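Local coordinates for Lic11098 (PDB 4U08), which is of unknown function but, as a leucine-rich repeat protein regarded as a virulence factor of pathogenic Leptospira, may take part in binding at the host interface, at residues Asn49-Gln54 / Gln70-Lys75; Asn76-Leu81 / Tyr97-Thr102. All blocks are in the same frame, centred on the assembly; numbering follows the deposited sequence.

Contact 1 of 2, residues Asn49-Gln54 / Gln70-Lys75; sequences NLDDNQ and QLHLSK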
ATOM      1  N   ASN A  49      12.626 -25.952  -2.146  1.00 52.37           N
ATOM      2  CA  ASN A  49      13.124 -24.615  -2.390  1.00 52.56           C
ATOM      3  C   ASN A  49      14.085 -24.617  -3.575  1.00 57.20           C
ATOM      4  O   ASN A  49      15.186 -25.161  -3.494  1.00 57.27           O
ATOM      5  CB  ASN A  49      13.736 -24.002  -1.119  1.00 54.94           C
ATOM      6  CG  ASN A  49      13.972 -22.517  -1.211  1.00 72.86           C
ATOM      7  OD1 ASN A  49      13.989 -21.923  -2.294  1.00 58.61           O
ATOM      8  ND2 ASN A  49      14.216 -21.879  -0.082  1.00 65.59           N
ATOM      9  N   LEU A  50      13.645 -24.018  -4.684  1.00 53.79           N
ATOM     10  CA  LEU A  50      14.413 -23.919  -5.927  1.00 53.90           C
ATOM     11  C   LEU A  50      14.730 -22.461  -6.276  1.00 58.96           C
ATOM     12  O   LEU A  50      15.113 -22.168  -7.411  1.00 58.18           O
ATOM     13  CB  LEU A  50      13.646 -24.614  -7.077  1.00 54.20           C
ATOM     14  CG  LEU A  50      13.363 -26.120  -6.919  1.00 59.61           C
ATOM     15  CD1 LEU A  50      12.559 -26.648  -8.091  1.00 60.27           C
ATOM     16  CD2 LEU A  50      14.653 -26.916  -6.794  1.00 62.16           C
ATOM     17  N   ASP A  51      14.576 -21.544  -5.293  1.00 56.97           N
ATOM     18  CA  ASP A  51      14.794 -20.105  -5.456  1.00 57.84           C
ATOM     19  C   ASP A  51      16.194 -19.762  -5.903  1.00 64.55           C
ATOM     20  O   ASP A  51      17.137 -20.458  -5.536  1.00 63.97           O
ATOM     21  CB  ASP A  51      14.543 -19.358  -4.135  1.00 60.30           C
ATOM     22  CG  ASP A  51      13.102 -19.261  -3.665  1.00 77.63           C
ATOM     23  OD1 ASP A  51      12.184 -19.531  -4.480  1.00 79.04           O
ATOM     24  OD2 ASP A  51      12.891 -18.911  -2.485  1.00 84.25           O
ATOM     25  N   ASP A  52      16.337 -18.654  -6.648  1.00 63.20           N
ATOM     26  CA  ASP A  52      17.625 -18.114  -7.091  1.00 64.67           C
ATOM     27  C   ASP A  52      18.470 -19.152  -7.823  1.00 68.46           C
ATOM     28  O   ASP A  52      19.542 -19.512  -7.348  1.00 67.53           O
ATOM     29  CB  ASP A  52      18.402 -17.525  -5.890  1.00 67.60           C
ATOM     30  CG  ASP A  52      17.702 -16.388  -5.173  1.00 85.58           C
ATOM     31  OD1 ASP A  52      18.163 -15.242  -5.302  1.00 87.92           O
ATOM     32  OD2 ASP A  52      16.732 -16.657  -4.426  1.00 93.88           O
ATOM     33  N   ASN A  53      17.960 -19.681  -8.934  1.00 65.21           N
ATOM     34  CA  ASN A  53      18.670 -20.667  -9.751  1.00 64.66           C
ATOM     35  C   ASN A  53      18.519 -20.267 -11.230  1.00 68.19           C
ATOM     36  O   ASN A  53      18.114 -19.132 -11.498  1.00 66.17           O
ATOM     37  CB  ASN A  53      18.201 -22.113  -9.442  1.00 63.25           C
ATOM     38  CG  ASN A  53      18.783 -22.694  -8.169  1.00 84.56           C
ATOM     39  OD1 ASN A  53      20.009 -22.795  -7.996  1.00 76.71           O
ATOM     40  ND2 ASN A  53      17.917 -23.100  -7.251  1.00 76.85           N
ATOM     41  N   GLN A  54      18.867 -21.152 -12.191  1.00 65.64           N
ATOM     42  CA  GLN A  54      18.754 -20.802 -13.612  1.00 65.26           C
ATOM     43  C   GLN A  54      17.791 -21.719 -14.386  1.00 68.84           C
ATOM     44  O   GLN A  54      17.979 -21.930 -15.589  1.00 68.84           O
ATOM     45  CB  GLN A  54      20.139 -20.723 -14.284  1.00 66.55           C
ATOM     46  CG  GLN A  54      20.980 -19.533 -13.838  1.00 83.28           C
ATOM     47  CD  GLN A  54      21.906 -19.884 -12.695  1.00103.08           C
ATOM     48  OE1 GLN A  54      22.860 -20.655 -12.856  1.00102.43           O
ATOM     49  NE2 GLN A  54      21.671 -19.292 -11.526  1.00 86.61           N
ATOM     50  N   GLN A  70       4.617 -26.610  -0.174  1.00 46.38           N
ATOM     51  CA  GLN A  70       5.236 -25.355  -0.591  1.00 47.14           C
ATOM     52  C   GLN A  70       6.249 -25.557  -1.702  1.00 53.61           C
ATOM     53  O   GLN A  70       7.180 -26.365  -1.568  1.00 52.25           O
ATOM     54  CB  GLN A  70       5.910 -24.630   0.599  1.00 47.99           C
ATOM     55  CG  GLN A  70       4.945 -24.178   1.693  1.00 57.04           C
ATOM     56  CD  GLN A  70       5.584 -23.229   2.679  1.00 68.22           C
ATOM     57  OE1 GLN A  70       6.472 -22.430   2.351  1.00 64.73           O
ATOM     58  NE2 GLN A  70       5.094 -23.245   3.894  1.00 54.23           N
ATOM     59  N   LEU A  71       6.077 -24.792  -2.790  1.00 51.37           N
ATOM     60  CA  LEU A  71       6.980 -24.825  -3.917  1.00 52.24           C
ATOM     61  C   LEU A  71       7.522 -23.419  -4.157  1.00 56.73           C
ATOM     62  O   LEU A  71       6.778 -22.531  -4.581  1.00 57.16           O
ATOM     63  CB  LEU A  71       6.277 -25.419  -5.166  1.00 52.71           C
ATOM     64  CG  LEU A  71       7.097 -25.507  -6.454  1.00 57.47           C
ATOM     65  CD1 LEU A  71       8.373 -26.328  -6.257  1.00 58.12           C
ATOM     66  CD2 LEU A  71       6.263 -26.101  -7.576  1.00 59.67           C
ATOM     67  N   HIS A  72       8.813 -23.218  -3.837  1.00 52.83           N
ATOM     68  CA  HIS A  72       9.513 -21.937  -3.982  1.00 53.33           C
ATOM     69  C   HIS A  72      10.334 -21.995  -5.271  1.00 57.58           C
ATOM     70  O   HIS A  72      11.285 -22.771  -5.376  1.00 57.26           O
ATOM     71  CB  HIS A  72      10.394 -21.650  -2.740  1.00 53.90           C
ATOM     72  CG  HIS A  72       9.613 -21.550  -1.464  1.00 57.33           C
ATOM     73  ND1 HIS A  72       9.373 -20.328  -0.861  1.00 59.19           N
ATOM     74  CD2 HIS A  72       9.018 -22.522  -0.731  1.00 58.97           C
ATOM     75  CE1 HIS A  72       8.645 -20.596   0.214  1.00 58.44           C
ATOM     76  NE2 HIS A  72       8.407 -21.900   0.335  1.00 58.82           N
ATOM     77  N   LEU A  73       9.924 -21.222  -6.272  1.00 53.53           N
ATOM     78  CA  LEU A  73      10.571 -21.213  -7.579  1.00 53.87           C
ATOM     79  C   LEU A  73      10.911 -19.804  -8.035  1.00 56.46           C
ATOM     80  O   LEU A  73      11.021 -19.545  -9.236  1.00 56.12           O
ATOM     81  CB  LEU A  73       9.626 -21.857  -8.596  1.00 54.51           C
ATOM     82  CG  LEU A  73       9.760 -23.341  -8.812  1.00 59.91           C
ATOM     83  CD1 LEU A  73       8.578 -23.853  -9.579  1.00 60.25           C
ATOM     84  CD2 LEU A  73      11.031 -23.656  -9.574  1.00 63.22           C
ATOM     85  N   SER A  74      11.076 -18.897  -7.083  1.00 51.58           N
ATOM     86  CA  SER A  74      11.351 -17.506  -7.363  1.00 51.90           C
ATOM     87  C   SER A  74      12.751 -17.300  -7.903  1.00 57.59           C
ATOM     88  O   SER A  74      13.646 -18.103  -7.639  1.00 57.60           O
ATOM     89  CB  SER A  74      11.146 -16.664  -6.104  1.00 56.08           C
ATOM     90  OG  SER A  74       9.836 -16.845  -5.592  1.00 63.09           O
ATOM     91  N   LYS A  75      12.936 -16.217  -8.658  1.00 55.07           N
ATOM     92  CA  LYS A  75      14.220 -15.794  -9.205  1.00 56.28           C
ATOM     93  C   LYS A  75      14.917 -16.901 -10.027  1.00 61.43           C
ATOM     94  O   LYS A  75      16.037 -17.314  -9.732  1.00 59.74           O
ATOM     95  CB  LYS A  75      15.125 -15.207  -8.091  1.00 59.09           C
ATOM     96  CG  LYS A  75      14.502 -14.012  -7.364  1.00 74.53           C
ATOM     97  CD  LYS A  75      15.351 -13.529  -6.195  1.00 84.32           C
ATOM     98  CE  LYS A  75      14.741 -13.891  -4.863  1.00101.38           C
ATOM     99  NZ  LYS A  75      15.627 -13.530  -3.724  1.00115.62           N
TER
HETATM  100  O   HOH W   1      10.463 -18.022  -1.963  1.00 63.90           O
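The ring of H72 meets two flat groups across the contact, the amide of N49 and the carboxylate of D51, whose OD1 and OD2 respectively approach it obliquely. The amide plane is turned 38° from the ring, the carboxylate 74°. At the ring edge, in its plane, Q70 OE1 accepts from H72 NE2 at 2.8 Å, and a water lies 2.8 Å from H72 ND1. That water donates to D51 OD2 at 2.6 Å, tying ring and carboxylate together indirectly. The other oxygen, D51 OD1, is met on its anti side by the backbone N of S74 at 2.9 Å, somewhat out of the carboxylate plane. Holding both oxygens probably limits the group's rotation.

N49 has CG opposite its own backbone N (chi1 -166°), which lets OD1 reach forward and accept from D51 N at 3.1 Å, an Asx turn at the end of the strand. Beside it, L50 N bonds H72 O at 2.8 Å, and D52 N donates to S74 O. On the inner side L50 and L73 run side by side, CD1 of L50 touching CD2 of L73 at 3.7 Å. At the outer end K75 bends along D52, its NZ 3.4 Å from both OD1 and OD2 in a long, weak salt bridge. N53 turns inward: ND2 donates to L50 O from above the carbonyl plane, and OD1 accepts from S30 N.

A short parallel bridge, N49 to H72, opening into matching turns with leucines and asparagine inside, charged and ring-bearing side chains outside, is the strand-to-loop passage of neighbouring coils in a leucine-rich repeat solenoid.

Contact 2 of 2, residues Asn76-Leu81 / Tyr97-Thr102; sequences NQLMAL and YENQLT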
ATOM      1  N   ASN A  76      14.216 -17.392 -11.045  1.00 58.55           N
ATOM      2  CA  ASN A  76      14.738 -18.343 -12.017  1.00 58.12           C
ATOM      3  C   ASN A  76      14.467 -17.695 -13.368  1.00 63.82           C
ATOM      4  O   ASN A  76      14.261 -16.477 -13.424  1.00 63.28           O
ATOM      5  CB  ASN A  76      14.056 -19.706 -11.891  1.00 55.76           C
ATOM      6  CG  ASN A  76      14.655 -20.549 -10.828  1.00 71.74           C
ATOM      7  OD1 ASN A  76      15.665 -21.201 -11.039  1.00 67.37           O
ATOM      8  ND2 ASN A  76      14.067 -20.522  -9.652  1.00 63.75           N
ATOM      9  N   GLN A  77      14.458 -18.492 -14.451  1.00 62.17           N
ATOM     10  CA  GLN A  77      14.193 -17.991 -15.797  1.00 62.56           C
ATOM     11  C   GLN A  77      13.070 -18.838 -16.427  1.00 66.47           C
ATOM     12  O   GLN A  77      13.086 -19.064 -17.644  1.00 66.53           O
ATOM     13  CB  GLN A  77      15.485 -18.050 -16.641  1.00 64.16           C
ATOM     14  CG  GLN A  77      16.616 -17.130 -16.173  1.00 81.74           C
ATOM     15  CD  GLN A  77      17.973 -17.509 -16.734  1.00108.96           C
ATOM     16  OE1 GLN A  77      18.231 -18.655 -17.130  1.00106.50           O
ATOM     17  NE2 GLN A  77      18.894 -16.556 -16.740  1.00103.29           N
ATOM     18  N   LEU A  78      12.091 -19.300 -15.590  1.00 62.01           N
ATOM     19  CA  LEU A  78      11.004 -20.185 -16.031  1.00 61.45           C
ATOM     20  C   LEU A  78      10.190 -19.578 -17.149  1.00 65.13           C
ATOM     21  O   LEU A  78       9.681 -18.469 -17.005  1.00 64.00           O
ATOM     22  CB  LEU A  78      10.091 -20.635 -14.886  1.00 61.33           C
ATOM     23  CG  LEU A  78      10.705 -21.492 -13.788  1.00 66.27           C
ATOM     24  CD1 LEU A  78       9.697 -21.734 -12.695  1.00 66.19           C
ATOM     25  CD2 LEU A  78      11.196 -22.829 -14.322  1.00 69.13           C
HETATM   26  N   MSE A  79      10.128 -20.286 -18.287  1.00 61.83           N
HETATM   27  CA  MSE A  79       9.426 -19.842 -19.488  1.00 61.15           C
HETATM   28  C   MSE A  79       8.000 -20.377 -19.534  1.00 60.96           C
HETATM   29  O   MSE A  79       7.149 -19.773 -20.182  1.00 61.27           O
HETATM   30  CB  MSE A  79      10.202 -20.250 -20.750  1.00 63.94           C
HETATM   31  CG  MSE A  79      11.653 -19.805 -20.740  1.00 68.63           C
HETATM   32 SE   MSE A  79      12.221 -19.235 -22.357  1.00 73.85          SE
HETATM   33  CE  MSE A  79      11.145 -17.847 -22.614  1.00 70.72           C
ATOM     34  N   ALA A  80       7.737 -21.501 -18.844  1.00 54.99           N
ATOM     35  CA  ALA A  80       6.431 -22.164 -18.804  1.00 53.97           C
ATOM     36  C   ALA A  80       6.337 -23.108 -17.624  1.00 55.65           C
ATOM     37  O   ALA A  80       7.364 -23.520 -17.093  1.00 56.21           O
ATOM     38  CB  ALA A  80       6.195 -22.941 -20.100  1.00 54.65           C
ATOM     39  N   LEU A  81       5.107 -23.423 -17.194  1.00 50.77           N
ATOM     40  CA  LEU A  81       4.820 -24.373 -16.124  1.00 50.72           C
ATOM     41  C   LEU A  81       4.225 -25.619 -16.797  1.00 57.96           C
ATOM     42  O   LEU A  81       3.365 -25.463 -17.664  1.00 57.47           O
ATOM     43  CB  LEU A  81       3.770 -23.820 -15.135  1.00 50.67           C
ATOM     44  CG  LEU A  81       4.130 -22.638 -14.231  1.00 54.52           C
ATOM     45  CD1 LEU A  81       2.904 -22.189 -13.445  1.00 53.15           C
ATOM     46  CD2 LEU A  81       5.262 -22.988 -13.270  1.00 57.44           C
ATOM     47  N   TYR A  97       7.642 -15.604  -8.218  1.00 48.49           N
ATOM     48  CA  TYR A  97       8.066 -14.248  -8.521  1.00 49.84           C
ATOM     49  C   TYR A  97       9.442 -14.219  -9.186  1.00 51.99           C
ATOM     50  O   TYR A  97      10.287 -15.057  -8.898  1.00 51.34           O
ATOM     51  CB  TYR A  97       7.950 -13.276  -7.319  1.00 52.85           C
ATOM     52  CG  TYR A  97       8.847 -13.542  -6.136  1.00 56.79           C
ATOM     53  CD1 TYR A  97      10.127 -12.994  -6.070  1.00 59.58           C
ATOM     54  CD2 TYR A  97       8.365 -14.202  -5.007  1.00 58.79           C
ATOM     55  CE1 TYR A  97      10.942 -13.187  -4.951  1.00 61.31           C
ATOM     56  CE2 TYR A  97       9.165 -14.385  -3.874  1.00 60.35           C
ATOM     57  CZ  TYR A  97      10.457 -13.885  -3.856  1.00 70.20           C
ATOM     58  OH  TYR A  97      11.253 -14.077  -2.749  1.00 74.70           O
ATOM     59  N   GLU A  98       9.625 -13.284 -10.117  1.00 48.61           N
ATOM     60  CA  GLU A  98      10.836 -13.083 -10.913  1.00 49.53           C
ATOM     61  C   GLU A  98      11.171 -14.319 -11.770  1.00 54.79           C
ATOM     62  O   GLU A  98      12.066 -15.108 -11.455  1.00 54.75           O
ATOM     63  CB  GLU A  98      12.037 -12.578 -10.079  1.00 50.79           C
ATOM     64  CG  GLU A  98      12.988 -11.709 -10.882  1.00 61.97           C
ATOM     65  CD  GLU A  98      12.449 -10.350 -11.289  1.00 91.71           C
ATOM     66  OE1 GLU A  98      12.367  -9.458 -10.414  1.00 91.19           O
ATOM     67  OE2 GLU A  98      12.113 -10.173 -12.482  1.00 90.72           O
ATOM     68  N   ASN A  99      10.368 -14.502 -12.821  1.00 50.52           N
ATOM     69  CA  ASN A  99      10.529 -15.525 -13.843  1.00 49.56           C
ATOM     70  C   ASN A  99      10.101 -14.900 -15.165  1.00 54.04           C
ATOM     71  O   ASN A  99       9.853 -13.688 -15.216  1.00 53.77           O
ATOM     72  CB  ASN A  99       9.737 -16.786 -13.497  1.00 47.43           C
ATOM     73  CG  ASN A  99      10.450 -17.657 -12.515  1.00 61.98           C
ATOM     74  OD1 ASN A  99      11.463 -18.267 -12.839  1.00 55.86           O
ATOM     75  ND2 ASN A  99       9.967 -17.716 -11.292  1.00 50.94           N
ATOM     76  N   GLN A 100       9.990 -15.697 -16.227  1.00 51.29           N
ATOM     77  CA  GLN A 100       9.579 -15.162 -17.519  1.00 51.12           C
ATOM     78  C   GLN A 100       8.304 -15.833 -18.037  1.00 53.19           C
ATOM     79  O   GLN A 100       8.204 -16.129 -19.224  1.00 52.46           O
ATOM     80  CB  GLN A 100      10.745 -15.264 -18.517  1.00 52.67           C
ATOM     81  CG  GLN A 100      11.773 -14.163 -18.342  1.00 71.97           C
ATOM     82  CD  GLN A 100      13.025 -14.489 -19.103  1.00100.80           C
ATOM     83  OE1 GLN A 100      13.060 -14.452 -20.339  1.00 98.44           O
ATOM     84  NE2 GLN A 100      14.071 -14.872 -18.387  1.00 95.58           N
ATOM     85  N   LEU A 101       7.333 -16.078 -17.138  1.00 48.12           N
ATOM     86  CA  LEU A 101       6.083 -16.725 -17.517  1.00 46.59           C
ATOM     87  C   LEU A 101       5.211 -15.786 -18.335  1.00 48.77           C
ATOM     88  O   LEU A 101       5.033 -14.629 -17.964  1.00 47.09           O
ATOM     89  CB  LEU A 101       5.317 -17.276 -16.303  1.00 45.62           C
ATOM     90  CG  LEU A 101       6.053 -18.279 -15.404  1.00 48.48           C
ATOM     91  CD1 LEU A 101       5.270 -18.533 -14.156  1.00 47.23           C
ATOM     92  CD2 LEU A 101       6.309 -19.599 -16.109  1.00 49.64           C
ATOM     93  N   THR A 102       4.727 -16.278 -19.485  1.00 45.41           N
ATOM     94  CA  THR A 102       3.848 -15.534 -20.391  1.00 44.22           C
ATOM     95  C   THR A 102       2.432 -16.089 -20.305  1.00 45.40           C
ATOM     96  O   THR A 102       1.503 -15.466 -20.808  1.00 47.23           O
ATOM     97  CB  THR A 102       4.374 -15.574 -21.839  1.00 49.41           C
ATOM     98  OG1 THR A 102       4.630 -16.927 -22.204  1.00 48.15           O
ATOM     99  CG2 THR A 102       5.610 -14.727 -22.032  1.00 47.41           C
TER
HETATM  100  O   HOH W   2       4.430 -19.594 -19.815  1.00 54.64           O
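N99 lies alongside L78, the two side chains pointing the same way, and its amide oxygen sits in the bend of the chain from N76 to L78. N99 OD1 accepts from L78 N at 3.0 Å, the donor tilted 24° from the carbonyl plane, while CB of N76 crowds the same oxygen at 3.1 Å. With CG next to the backbone N (chi1 -81°), the amide is carried inward over the turn; its other end, ND2, donates to the carbonyls of L73 and L96. Both ends of this buried amide are therefore satisfied by backbone.

On the outer surface Q77 and Q100 also run side by side, but their amide planes stand 83° apart. Q100 NE2 rests on CB of Q77 at 3.9 Å, a packing contact. Next to them the backbones are joined by Q100 N to L78 O at 2.9 Å and, two residues earlier along each segment, by N76 N to E98 O at 3.2 Å.

L101 crosses L81 at about a right angle. Its CD2 comes within 4.2 Å of CG of L81 and 3.6 Å of A80 N, a buried amide without a polar partner in the model. Farther out, a water donates to M79 O and is weakly approached by T102 N.

An inward asparagine pinning the preceding coil's backbone, flanked by leucines that fill the interior, is the hallmark of the LxxLxLxxNxL repeat in leucine-rich repeat proteins.

Overall arrangement
The two contacts follow one another along the chain, with centres 11 Å apart, and together run through three successive coils near the N-terminal end of the solenoid. They share the middle coil: 70-75 closes contact 1 and 76-81 opens contact 2 directly after it. K75 N to Y97 O, probably a backbone hydrogen bond of 2.9 Å, joins them. N53, N76 and N99 hold the same place in consecutive repeats; N76 OD1 accepts from L55 N, and its ND2 donates to L50 O in contact 1. A bound zinc ion lies about 13 Å from the side chain of E98; the zinc and calcium ligands known here, such as H167 and E161, belong to later coils.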